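Local coordinates for Tb427.07.360- putative uncharacterized metacyclic invariant surface protein from Trypanosoma brucei (Trypanosoma brucei, PDB 5VTL) that is of unknown function but is probably an invariant surface protein of metacyclic trypanosomes, built as an extended bundle of helices, at residues I20-N34 and Y174-R188. Residues are numbered along the deposited sequence; the frame is centred on the assembly and turned at random.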
ATOM      1  N   ILE A  20      -7.057  -9.864   4.400  1.00  3.84           N
ATOM      2  CA  ILE A  20      -5.688  -9.591   3.937  1.00  7.95           C
ATOM      3  C   ILE A  20      -5.470  -9.902   2.447  1.00  7.81           C
ATOM      4  O   ILE A  20      -4.898  -9.091   1.731  1.00  5.59           O
ATOM      5  CB  ILE A  20      -4.629 -10.354   4.793  1.00  9.34           C
ATOM      6  CG1 ILE A  20      -4.561  -9.798   6.232  1.00 13.76           C
ATOM      7  CG2 ILE A  20      -3.235 -10.332   4.143  1.00 10.21           C
ATOM      8  CD1 ILE A  20      -3.861  -8.513   6.405  1.00 15.73           C
ATOM      9  N   PRO A  21      -5.931 -11.075   1.973  1.00 10.04           N
ATOM     10  CA  PRO A  21      -5.748 -11.365   0.539  1.00  7.47           C
ATOM     11  C   PRO A  21      -6.378 -10.310  -0.338  1.00  9.73           C
ATOM     12  O   PRO A  21      -5.808  -9.958  -1.368  1.00 13.98           O
ATOM     13  CB  PRO A  21      -6.450 -12.718   0.337  1.00 11.18           C
ATOM     14  CG  PRO A  21      -6.594 -13.311   1.675  1.00 13.49           C
ATOM     15  CD  PRO A  21      -6.508 -12.210   2.709  1.00  7.99           C
ATOM     16  N   PHE A  22      -7.531  -9.788   0.064  1.00  7.65           N
ATOM     17  CA  PHE A  22      -8.200  -8.771  -0.733  1.00 10.24           C
ATOM     18  C   PHE A  22      -7.428  -7.448  -0.676  1.00 10.70           C
ATOM     19  O   PHE A  22      -7.233  -6.786  -1.695  1.00 11.96           O
ATOM     20  CB  PHE A  22      -9.639  -8.571  -0.269  1.00 10.93           C
ATOM     21  CG  PHE A  22     -10.484  -9.801  -0.394  1.00 11.05           C
ATOM     22  CD1 PHE A  22     -11.117 -10.108  -1.589  1.00 15.32           C
ATOM     23  CD2 PHE A  22     -10.654 -10.648   0.681  1.00 11.72           C
ATOM     24  CE1 PHE A  22     -11.891 -11.225  -1.713  1.00 18.21           C
ATOM     25  CE2 PHE A  22     -11.435 -11.776   0.561  1.00 12.59           C
ATOM     26  CZ  PHE A  22     -12.056 -12.060  -0.644  1.00 12.97           C
ATOM     27  N   GLY A  23      -6.978  -7.061   0.509  1.00  8.68           N
ATOM     28  CA  GLY A  23      -6.293  -5.799   0.641  1.00  6.38           C
ATOM     29  C   GLY A  23      -5.003  -5.763  -0.157  1.00  8.06           C
ATOM     30  O   GLY A  23      -4.675  -4.751  -0.762  1.00  7.56           O
ATOM     31  N   VAL A  24      -4.251  -6.851  -0.141  1.00  7.46           N
ATOM     32  CA  VAL A  24      -2.955  -6.851  -0.810  1.00  7.35           C
ATOM     33  C   VAL A  24      -3.125  -6.726  -2.314  1.00  9.59           C
ATOM     34  O   VAL A  24      -2.273  -6.154  -2.995  1.00  8.94           O
ATOM     35  CB  VAL A  24      -2.078  -8.107  -0.493  1.00  8.80           C
ATOM     36  CG1 VAL A  24      -1.713  -8.164   0.988  1.00  8.18           C
ATOM     37  CG2 VAL A  24      -2.743  -9.386  -0.968  1.00 16.87           C
ATOM     38  N   LYS A  25      -4.226  -7.248  -2.835  1.00  8.15           N
ATOM     39  CA  LYS A  25      -4.494  -7.135  -4.277  1.00 14.88           C
ATOM     40  C   LYS A  25      -4.679  -5.675  -4.681  1.00  8.24           C
ATOM     41  O   LYS A  25      -4.202  -5.243  -5.741  1.00  8.74           O
ATOM     42  CB  LYS A  25      -5.724  -7.955  -4.691  1.00 11.51           C
ATOM     43  CG  LYS A  25      -5.484  -9.453  -4.655  1.00 22.08           C
ATOM     44  CD  LYS A  25      -6.651 -10.220  -5.268  1.00 29.88           C
ATOM     45  CE  LYS A  25      -6.583 -11.725  -4.971  1.00 28.55           C
ATOM     46  NZ  LYS A  25      -5.443 -12.409  -5.636  1.00 37.10           N
ATOM     47  N   VAL A  26      -5.360  -4.917  -3.835  1.00  8.34           N
ATOM     48  CA  VAL A  26      -5.609  -3.516  -4.110  1.00  7.08           C
ATOM     49  C   VAL A  26      -4.294  -2.738  -4.071  1.00 10.28           C
ATOM     50  O   VAL A  26      -4.072  -1.840  -4.883  1.00 10.18           O
ATOM     51  CB  VAL A  26      -6.623  -2.928  -3.112  1.00  7.61           C
ATOM     52  CG1 VAL A  26      -6.778  -1.397  -3.295  1.00 14.64           C
ATOM     53  CG2 VAL A  26      -7.968  -3.636  -3.279  1.00 11.94           C
ATOM     54  N   LEU A  27      -3.431  -3.084  -3.132  1.00  7.92           N
ATOM     55  CA  LEU A  27      -2.162  -2.379  -2.987  1.00  7.91           C
ATOM     56  C   LEU A  27      -1.241  -2.647  -4.155  1.00 11.93           C
ATOM     57  O   LEU A  27      -0.573  -1.742  -4.652  1.00  9.49           O
ATOM     58  CB  LEU A  27      -1.480  -2.797  -1.694  1.00  6.67           C
ATOM     59  CG  LEU A  27      -2.153  -2.355  -0.402  1.00  6.78           C
ATOM     60  CD1 LEU A  27      -1.325  -2.746   0.822  1.00  8.84           C
ATOM     61  CD2 LEU A  27      -2.392  -0.850  -0.389  1.00 12.38           C
ATOM     62  N   LYS A  28      -1.200  -3.898  -4.591  1.00  6.65           N
ATOM     63  CA  LYS A  28      -0.378  -4.267  -5.746  1.00 10.43           C
ATOM     64  C   LYS A  28      -0.829  -3.487  -6.980  1.00  9.73           C
ATOM     65  O   LYS A  28      -0.007  -2.984  -7.765  1.00 13.04           O
ATOM     66  CB  LYS A  28      -0.479  -5.762  -6.017  1.00 10.37           C
ATOM     67  CG  LYS A  28       0.222  -6.658  -5.004  1.00 17.39           C
ATOM     68  CD  LYS A  28       0.142  -8.126  -5.441  1.00 25.32           C
ATOM     69  CE  LYS A  28       0.805  -8.332  -6.792  1.00 28.19           C
ATOM     70  NZ  LYS A  28       1.326  -9.721  -6.970  1.00 34.25           N
ATOM     71  N   ALA A  29      -2.139  -3.372  -7.158  1.00  8.88           N
ATOM     72  CA  ALA A  29      -2.671  -2.639  -8.300  1.00  6.31           C
ATOM     73  C   ALA A  29      -2.352  -1.145  -8.221  1.00  7.62           C
ATOM     74  O   ALA A  29      -2.067  -0.544  -9.250  1.00 10.15           O
ATOM     75  CB  ALA A  29      -4.154  -2.849  -8.428  1.00  7.74           C
ATOM     76  N   LEU A  30      -2.425  -0.557  -7.024  1.00  9.75           N
ATOM     77  CA  LEU A  30      -2.082   0.851  -6.822  1.00  7.80           C
ATOM     78  C   LEU A  30      -0.641   1.063  -7.247  1.00  8.17           C
ATOM     79  O   LEU A  30      -0.338   1.972  -7.997  1.00 10.54           O
ATOM     80  CB  LEU A  30      -2.227   1.261  -5.347  1.00 14.00           C
ATOM     81  CG  LEU A  30      -3.624   1.595  -4.826  1.00 25.11           C
ATOM     82  CD1 LEU A  30      -3.622   1.811  -3.311  1.00 28.12           C
ATOM     83  CD2 LEU A  30      -4.161   2.826  -5.523  1.00 18.62           C
ATOM     84  N   ALA A  31       0.250   0.208  -6.765  1.00  7.12           N
ATOM     85  CA  ALA A  31       1.668   0.355  -7.073  1.00  6.13           C
ATOM     86  C   ALA A  31       1.956   0.180  -8.550  1.00 10.76           C
ATOM     87  O   ALA A  31       2.767   0.901  -9.098  1.00 10.18           O
ATOM     88  CB  ALA A  31       2.496  -0.616  -6.251  1.00  8.93           C
ATOM     89  N   ALA A  32       1.313  -0.793  -9.196  1.00 12.60           N
ATOM     90  CA  ALA A  32       1.478  -0.980 -10.638  1.00  9.16           C
ATOM     91  C   ALA A  32       1.016   0.240 -11.424  1.00  8.19           C
ATOM     92  O   ALA A  32       1.672   0.646 -12.402  1.00  9.12           O
ATOM     93  CB  ALA A  32       0.720  -2.212 -11.112  1.00 12.50           C
ATOM     94  N   ALA A  33      -0.100   0.831 -11.008  1.00  8.71           N
ATOM     95  CA  ALA A  33      -0.615   2.022 -11.679  1.00  6.23           C
ATOM     96  C   ALA A  33       0.362   3.171 -11.508  1.00  6.81           C
ATOM     97  O   ALA A  33       0.539   3.998 -12.412  1.00  8.32           O
ATOM     98  CB  ALA A  33      -1.986   2.403 -11.134  1.00  9.38           C
ATOM     99  N   ASN A  34       0.981   3.242 -10.337  1.00  7.53           N
ATOM    100  CA  ASN A  34       1.951   4.316 -10.076  1.00  8.37           C
ATOM    101  C   ASN A  34       3.162   4.221 -10.994  1.00  8.51           C
ATOM    102  O   ASN A  34       3.676   5.242 -11.454  1.00  7.36           O
ATOM    103  CB  ASN A  34       2.374   4.328  -8.612  1.00  9.92           C
ATOM    104  CG  ASN A  34       1.348   5.001  -7.711  1.00 13.26           C
ATOM    105  OD1 ASN A  34       0.623   5.902  -8.137  1.00 21.83           O
ATOM    106  ND2 ASN A  34       1.327   4.607  -6.448  1.00 18.63           N
ATOM    107  N   TYR A 174       3.304  -6.368   6.834  1.00  8.62           N
ATOM    108  CA  TYR A 174       2.282  -5.494   6.299  1.00  6.83           C
ATOM    109  C   TYR A 174       2.798  -4.058   6.355  1.00  5.36           C
ATOM    110  O   TYR A 174       2.575  -3.272   5.430  1.00  6.51           O
ATOM    111  CB  TYR A 174       0.924  -5.667   7.017  1.00  8.47           C
ATOM    112  CG  TYR A 174      -0.208  -5.495   6.017  1.00  6.67           C
ATOM    113  CD1 TYR A 174      -0.727  -4.237   5.742  1.00  5.29           C
ATOM    114  CD2 TYR A 174      -0.714  -6.573   5.315  1.00  5.90           C
ATOM    115  CE1 TYR A 174      -1.731  -4.068   4.823  1.00  4.44           C
ATOM    116  CE2 TYR A 174      -1.718  -6.419   4.387  1.00  6.84           C
ATOM    117  CZ  TYR A 174      -2.223  -5.164   4.139  1.00  6.04           C
ATOM    118  OH  TYR A 174      -3.196  -4.986   3.202  1.00  6.13           O
ATOM    119  N   ASP A 175       3.535  -3.716   7.399  1.00  8.69           N
ATOM    120  CA  ASP A 175       4.145  -2.399   7.453  1.00  7.40           C
ATOM    121  C   ASP A 175       5.092  -2.187   6.259  1.00  6.48           C
ATOM    122  O   ASP A 175       5.133  -1.109   5.661  1.00  7.95           O
ATOM    123  CB  ASP A 175       4.931  -2.194   8.745  1.00  8.29           C
ATOM    124  CG  ASP A 175       4.069  -1.794   9.930  1.00 12.84           C
ATOM    125  OD1 ASP A 175       2.911  -1.326   9.767  1.00 14.45           O
ATOM    126  OD2 ASP A 175       4.579  -1.959  11.052  1.00 12.52           O
ATOM    127  N   GLN A 176       5.882  -3.205   5.932  1.00  7.56           N
ATOM    128  CA  GLN A 176       6.829  -3.103   4.823  1.00  8.33           C
ATOM    129  C   GLN A 176       6.091  -2.930   3.513  1.00  6.58           C
ATOM    130  O   GLN A 176       6.502  -2.166   2.643  1.00  7.25           O
ATOM    131  CB  GLN A 176       7.712  -4.340   4.764  1.00 12.33           C
ATOM    132  CG  GLN A 176       8.713  -4.381   5.851  1.00 12.15           C
ATOM    133  CD  GLN A 176      10.035  -3.827   5.407  1.00 33.95           C
ATOM    134  OE1 GLN A 176      10.089  -2.881   4.619  1.00 23.56           O
ATOM    135  NE2 GLN A 176      11.121  -4.415   5.895  1.00 39.23           N
ATOM    136  N   LEU A 177       4.976  -3.638   3.394  1.00  7.96           N
ATOM    137  CA  LEU A 177       4.122  -3.531   2.225  1.00  7.60           C
ATOM    138  C   LEU A 177       3.596  -2.105   2.071  1.00  6.41           C
ATOM    139  O   LEU A 177       3.697  -1.518   1.006  1.00  7.95           O
ATOM    140  CB  LEU A 177       2.963  -4.537   2.330  1.00  3.03           C
ATOM    141  CG  LEU A 177       1.895  -4.489   1.228  1.00  7.14           C
ATOM    142  CD1 LEU A 177       2.507  -4.561  -0.163  1.00  5.08           C
ATOM    143  CD2 LEU A 177       0.892  -5.638   1.432  1.00  7.60           C
ATOM    144  N   GLU A 178       3.061  -1.533   3.139  1.00  6.07           N
ATOM    145  CA  GLU A 178       2.503  -0.198   3.061  1.00  5.46           C
ATOM    146  C   GLU A 178       3.584   0.831   2.726  1.00  9.21           C
ATOM    147  O   GLU A 178       3.338   1.789   1.985  1.00 11.13           O
ATOM    148  CB  GLU A 178       1.796   0.177   4.374  1.00 11.35           C
ATOM    149  CG  GLU A 178       0.556  -0.676   4.670  1.00  7.02           C
ATOM    150  CD  GLU A 178      -0.354  -0.105   5.754  1.00 11.30           C
ATOM    151  OE1 GLU A 178       0.067   0.746   6.590  1.00  7.01           O
ATOM    152  OE2 GLU A 178      -1.532  -0.511   5.742  1.00  7.88           O
ATOM    153  N   ALA A 179       4.775   0.633   3.270  1.00  7.79           N
ATOM    154  CA  ALA A 179       5.880   1.565   3.063  1.00  9.96           C
ATOM    155  C   ALA A 179       6.341   1.527   1.612  1.00  7.06           C
ATOM    156  O   ALA A 179       6.680   2.562   1.033  1.00  9.79           O
ATOM    157  CB  ALA A 179       7.039   1.245   4.009  1.00 10.53           C
ATOM    158  N   ALA A 180       6.319   0.343   1.027  1.00  6.81           N
ATOM    159  CA  ALA A 180       6.713   0.154  -0.363  1.00  8.19           C
ATOM    160  C   ALA A 180       5.711   0.804  -1.287  1.00  6.45           C
ATOM    161  O   ALA A 180       6.074   1.463  -2.269  1.00  7.62           O
ATOM    162  CB  ALA A 180       6.854  -1.327  -0.682  1.00  9.79           C
ATOM    163  N   VAL A 181       4.433   0.616  -0.968  1.00  6.09           N
ATOM    164  CA  VAL A 181       3.365   1.282  -1.698  1.00  8.36           C
ATOM    165  C   VAL A 181       3.529   2.812  -1.660  1.00  9.61           C
ATOM    166  O   VAL A 181       3.341   3.492  -2.674  1.00  8.45           O
ATOM    167  CB  VAL A 181       1.978   0.861  -1.129  1.00 11.79           C
ATOM    168  CG1 VAL A 181       0.838   1.740  -1.666  1.00 10.42           C
ATOM    169  CG2 VAL A 181       1.725  -0.597  -1.469  1.00 11.62           C
ATOM    170  N   ARG A 182       3.837   3.348  -0.488  1.00  7.72           N
ATOM    171  CA  ARG A 182       4.092   4.771  -0.351  1.00  8.24           C
ATOM    172  C   ARG A 182       5.295   5.207  -1.219  1.00 10.79           C
ATOM    173  O   ARG A 182       5.269   6.272  -1.848  1.00  9.11           O
ATOM    174  CB  ARG A 182       4.334   5.080   1.114  1.00  9.43           C
ATOM    175  CG  ARG A 182       4.531   6.543   1.457  1.00 14.00           C
ATOM    176  CD  ARG A 182       4.839   6.665   2.962  1.00 35.77           C
ATOM    177  NE  ARG A 182       4.223   5.569   3.737  1.00 46.78           N
ATOM    178  CZ  ARG A 182       4.846   4.796   4.636  1.00 44.95           C
ATOM    179  NH1 ARG A 182       4.175   3.823   5.263  1.00 20.28           N
ATOM    180  NH2 ARG A 182       6.134   4.983   4.923  1.00 23.65           N
ATOM    181  N   ARG A 183       6.334   4.382  -1.270  1.00  8.31           N
ATOM    182  CA  ARG A 183       7.518   4.714  -2.069  1.00  7.89           C
ATOM    183  C   ARG A 183       7.192   4.781  -3.547  1.00  8.36           C
ATOM    184  O   ARG A 183       7.692   5.656  -4.271  1.00  7.85           O
ATOM    185  CB  ARG A 183       8.650   3.712  -1.818  1.00  8.71           C
ATOM    186  CG  ARG A 183       9.303   3.906  -0.477  1.00 11.76           C
ATOM    187  CD  ARG A 183      10.625   3.178  -0.367  1.00  9.51           C
ATOM    188  NE  ARG A 183      10.561   1.738  -0.620  1.00 10.33           N
ATOM    189  CZ  ARG A 183      10.304   0.810   0.301  1.00  9.39           C
ATOM    190  NH1 ARG A 183      10.305  -0.472  -0.044  1.00 11.03           N
ATOM    191  NH2 ARG A 183      10.027   1.155   1.558  1.00  8.75           N
ATOM    192  N   ALA A 184       6.322   3.874  -3.993  1.00  6.63           N
ATOM    193  CA  ALA A 184       5.865   3.857  -5.378  1.00  7.48           C
ATOM    194  C   ALA A 184       5.075   5.125  -5.714  1.00  5.41           C
ATOM    195  O   ALA A 184       5.262   5.721  -6.778  1.00  8.02           O
ATOM    196  CB  ALA A 184       5.007   2.619  -5.634  1.00  8.78           C
ATOM    197  N   SER A 185       4.198   5.530  -4.805  1.00  6.04           N
ATOM    198  CA  SER A 185       3.383   6.719  -4.988  1.00  7.97           C
ATOM    199  C   SER A 185       4.264   7.966  -5.006  1.00  7.29           C
ATOM    200  O   SER A 185       4.086   8.879  -5.827  1.00  7.88           O
ATOM    201  CB  SER A 185       2.377   6.834  -3.846  1.00 14.08           C
ATOM    202  OG  SER A 185       1.661   8.045  -3.955  1.00 16.50           O
ATOM    203  N   GLU A 186       5.232   8.011  -4.099  1.00  6.20           N
ATOM    204  CA  GLU A 186       6.097   9.193  -4.017  1.00  8.23           C
ATOM    205  C   GLU A 186       6.953   9.335  -5.285  1.00 10.14           C
ATOM    206  O   GLU A 186       7.158  10.451  -5.778  1.00  6.86           O
ATOM    207  CB  GLU A 186       6.952   9.148  -2.754  1.00  8.85           C
ATOM    208  CG  GLU A 186       6.146   9.444  -1.488  1.00  8.97           C
ATOM    209  CD  GLU A 186       6.855   9.072  -0.201  1.00 36.58           C
ATOM    210  OE1 GLU A 186       7.934   8.436  -0.262  1.00 30.50           O
ATOM    211  OE2 GLU A 186       6.308   9.402   0.882  1.00 29.05           O
ATOM    212  N   ALA A 187       7.427   8.204  -5.811  1.00  7.95           N
ATOM    213  CA  ALA A 187       8.197   8.169  -7.048  1.00  6.80           C
ATOM    214  C   ALA A 187       7.376   8.672  -8.227  1.00  6.18           C
ATOM    215  O   ALA A 187       7.857   9.423  -9.071  1.00  5.69           O
ATOM    216  CB  ALA A 187       8.695   6.757  -7.323  1.00 10.54           C
ATOM    217  N   ARG A 188       6.121   8.271  -8.285  1.00  6.59           N
ATOM    218  CA  ARG A 188       5.243   8.768  -9.321  1.00  8.24           C
ATOM    219  C   ARG A 188       5.038  10.289  -9.224  1.00  4.63           C
ATOM    220  O   ARG A 188       5.060  10.993 -10.220  1.00  6.66           O
ATOM    221  CB  ARG A 188       3.894   8.063  -9.234  1.00 10.04           C
ATOM    222  CG  ARG A 188       2.852   8.609 -10.242  1.00 13.05           C
ATOM    223  CD  ARG A 188       1.440   8.504  -9.701  1.00 26.99           C
ATOM    224  NE  ARG A 188       0.528   9.395 -10.418  1.00 30.51           N
ATOM    225  CZ  ARG A 188      -0.000  10.520  -9.933  1.00 22.78           C
ATOM    226  NH1 ARG A 188      -0.814  11.232 -10.705  1.00 34.69           N
ATOM    227  NH2 ARG A 188       0.257  10.934  -8.691  1.00 26.71           N
TER
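Y174 enters the hole formed by I20, G23, V24 and L27 as a knob, packing into the interlocked apolar end of the contact. CE2 of Y174 lies 3.6 Å from I20 CD1, while the hydroxyl at the end of the ring passes over the backbone of G23, whose lack of a side chain lets it come so close. Next along the helix, L177, with CG anti to its backbone N (chi1 175°), brings CD2 to 3.7 Å from V24 CG1 and CG against CD1 of L27. One turn on, V181 CG2 reaches L27 CB at 3.9 Å. Farther along, the contact thins to a single pair of methyls, A31 CB and A184 CB, 4.1 Å apart. The far end is polar and more open to solvent. There N34 lies over the backbone of A184 and S185, its ND2 3.3 Å from S185 CA, and its OD1 touches R188 CD. No hydrogen bond joins the two segments, but a salt bridge from R188 NE to D37, just beyond N34 on helix 4-58, ties the helices together. The axes of the two segments approach to 8.7 Å and run in the same general direction, 23° apart. With helix 63-102 packing on L177 and A180, this parallel first-and-last-helix pairing is typical of an elongated helical bundle, consistent with membership of the glutamic acid/alanine-rich protein family of trypanosomes.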